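Side-chain contact in CalS10 (Micromonospora echinospora, PDB 6UK5), which binds S-adenosylmethionine and probably methylates an amino pentose during the biosynthesis of calicheamicin: residues L121-A124 and V125-G129. Numbering follows the deposited sequence.
With SAM (S-adenosylmethionine), chain D.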
loop_
_atom_site.group_PDB
_atom_site.type_symbol
_atom_site.label_atom_id
_atom_site.label_comp_id
_atom_site.label_asym_id
_atom_site.label_seq_id
_atom_site.Cartn_x
_atom_site.Cartn_y
_atom_site.Cartn_z
ATOM N N LEU A 121 9.034 -25.082 -9.519
ATOM C CA LEU A 121 7.732 -24.468 -9.713
ATOM C C LEU A 121 7.798 -22.955 -9.544
ATOM O O LEU A 121 8.759 -22.401 -9.004
ATOM C CB LEU A 121 6.707 -25.051 -8.725
ATOM C CG LEU A 121 6.738 -26.575 -8.568
ATOM C CD1 LEU A 121 5.944 -27.010 -7.341
ATOM C CD2 LEU A 121 6.231 -27.276 -9.820
ATOM N N PHE A 122 6.738 -22.298 -10.020
ATOM C CA PHE A 122 6.597 -20.842 -9.964
ATOM C C PHE A 122 7.739 -20.148 -10.707
ATOM O O PHE A 122 8.325 -19.178 -10.223
ATOM C CB PHE A 122 6.503 -20.356 -8.512
ATOM C CG PHE A 122 5.797 -19.025 -8.340
ATOM C CD1 PHE A 122 4.992 -18.497 -9.339
ATOM C CD2 PHE A 122 5.935 -18.310 -7.161
ATOM C CE1 PHE A 122 4.349 -17.290 -9.169
ATOM C CE2 PHE A 122 5.293 -17.097 -6.987
ATOM C CZ PHE A 122 4.499 -16.587 -7.995
ATOM N N THR A 123 8.045 -20.648 -11.907
ATOM C CA THR A 123 8.984 -19.996 -12.825
ATOM C C THR A 123 10.377 -19.854 -12.218
ATOM O O THR A 123 11.097 -18.899 -12.515
ATOM C CB THR A 123 8.472 -18.620 -13.269
ATOM O OG1 THR A 123 8.631 -17.673 -12.202
ATOM C CG2 THR A 123 7.002 -18.694 -13.671
ATOM N N ALA A 124 10.768 -20.796 -11.358
ATOM C CA ALA A 124 12.068 -20.694 -10.704
ATOM C C ALA A 124 13.205 -20.807 -11.714
ATOM O O ALA A 124 14.210 -20.093 -11.609
ATOM C CB ALA A 124 12.197 -21.771 -9.626
ATOM N N VAL A 125 13.062 -21.689 -12.704
ATOM C CA VAL A 125 14.133 -21.893 -13.672
ATOM C C VAL A 125 14.370 -20.649 -14.515
ATOM O O VAL A 125 15.476 -20.440 -15.025
ATOM C CB VAL A 125 13.809 -23.106 -14.564
ATOM C CG1 VAL A 125 12.768 -22.733 -15.613
ATOM C CG2 VAL A 125 15.069 -23.619 -15.241
ATOM N N ASN A 126 13.360 -19.802 -14.671
ATOM C CA ASN A 126 13.482 -18.633 -15.533
ATOM C C ASN A 126 14.187 -17.463 -14.861
ATOM O O ASN A 126 14.237 -16.376 -15.444
ATOM C CB ASN A 126 12.100 -18.214 -16.027
ATOM C CG ASN A 126 11.395 -19.329 -16.771
ATOM O OD1 ASN A 126 10.601 -20.069 -16.192
ATOM N ND2 ASN A 126 11.703 -19.474 -18.055
ATOM N N PHE A 127 14.737 -17.660 -13.665
ATOM C CA PHE A 127 15.659 -16.705 -13.066
ATOM C C PHE A 127 17.087 -16.925 -13.533
ATOM O O PHE A 127 17.982 -16.165 -13.147
ATOM C CB PHE A 127 15.581 -16.774 -11.540
ATOM C CG PHE A 127 14.354 -16.122 -10.981
ATOM C CD1 PHE A 127 14.347 -14.765 -10.704
ATOM C CD2 PHE A 127 13.200 -16.855 -10.764
ATOM C CE1 PHE A 127 13.215 -14.151 -10.204
ATOM C CE2 PHE A 127 12.063 -16.249 -10.265
ATOM C CZ PHE A 127 12.073 -14.893 -9.985
ATOM N N LEU A 128 17.311 -17.950 -14.346
ATOM C CA LEU A 128 18.566 -18.122 -15.055
ATOM C C LEU A 128 18.552 -17.252 -16.306
ATOM O O LEU A 128 17.495 -16.916 -16.845
ATOM C CB LEU A 128 18.768 -19.596 -15.405
ATOM C CG LEU A 128 18.539 -20.536 -14.217
ATOM C CD1 LEU A 128 18.583 -21.995 -14.631
ATOM C CD2 LEU A 128 19.587 -20.270 -13.142
ATOM N N GLY A 129 19.741 -16.868 -16.755
ATOM C CA GLY A 129 19.847 -15.833 -17.764
ATOM C C GLY A 129 19.995 -16.333 -19.185
ATOM O O GLY A 129 19.646 -15.621 -20.132
HETATM N N SAM D . 9.032 -22.829 -5.249
HETATM C CA SAM D . 9.136 -21.457 -4.865
HETATM C C SAM D . 7.752 -20.845 -4.485
HETATM O O SAM D . 6.778 -21.067 -5.247
HETATM O OXT SAM D . 7.725 -20.165 -3.440
HETATM C CB SAM D . 9.774 -20.645 -6.000
HETATM C CG SAM D . 10.330 -19.364 -5.401
HETATM S SD SAM D . 10.534 -18.235 -6.795
HETATM C CE SAM D . 10.550 -16.664 -5.948
HETATM C "C5'" SAM D . 12.284 -18.356 -7.332
HETATM C "C4'" SAM D . 13.310 -18.952 -6.359
HETATM O "O4'" SAM D . 14.397 -19.506 -7.121
HETATM C "C3'" SAM D . 13.926 -17.943 -5.386
HETATM O "O3'" SAM D . 13.493 -18.197 -4.052
HETATM C "C2'" SAM D . 15.448 -18.156 -5.512
HETATM O "O2'" SAM D . 16.070 -18.303 -4.240
HETATM C "C1'" SAM D . 15.561 -19.440 -6.333
HETATM N N9 SAM D . 16.714 -19.491 -7.223
HETATM C C8 SAM D . 17.027 -18.622 -8.238
HETATM N N7 SAM D . 18.088 -18.964 -8.926
HETATM C C5 SAM D . 18.501 -20.144 -8.331
HETATM C C6 SAM D . 19.561 -21.029 -8.607
HETATM N N6 SAM D . 20.468 -20.825 -9.566
HETATM N N1 SAM D . 19.668 -22.139 -7.846
HETATM C C2 SAM D . 18.777 -22.338 -6.870
HETATM N N3 SAM D . 17.747 -21.570 -6.508
HETATM C C4 SAM D . 17.663 -20.484 -7.282
#
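With CG set beside the backbone N and anti to the carbonyl carbon (chi1 -75°), the ring of Phe-127 comes back alongside the carbonyls of Thr-123 and Ala-124: CD2 meets Thr-123 O at 3.4 Å, and Ala-124 O lies at the ring edge, in its plane. The same two oxygens hold the 3-10 turn: Asn-126 N reaches Thr-123 O through a bent hydrogen bond (139°), and Phe-127 N bonds to Ala-124 O nearly straight, at 166°. A methyl group suits Ala-124, whose CB is 4.0 Å from SAM O4'. Threonine suits its place because OG1 can turn back on the preceding residue and donate to Phe-122 O; asparagine, because its buried amide both accepts, from Trp-156 N, and donates, to Thr-216 O and Tyr-223 OH. A flat ring at Phe-127 can meet both carbonyl oxygens and still bring CE2 to SAM C5' at 3.6 Å, while Phe-18 packs edge-to-face with it. C5' would probably lose this hydrocarbon neighbour, and Phe-18 its aromatic partner, with an alanine here. Such a loop, following strand 115-120 and lining the cofactor pocket, is characteristic of the Rossmann-like fold of S-adenosylmethionine-dependent methyltransferases.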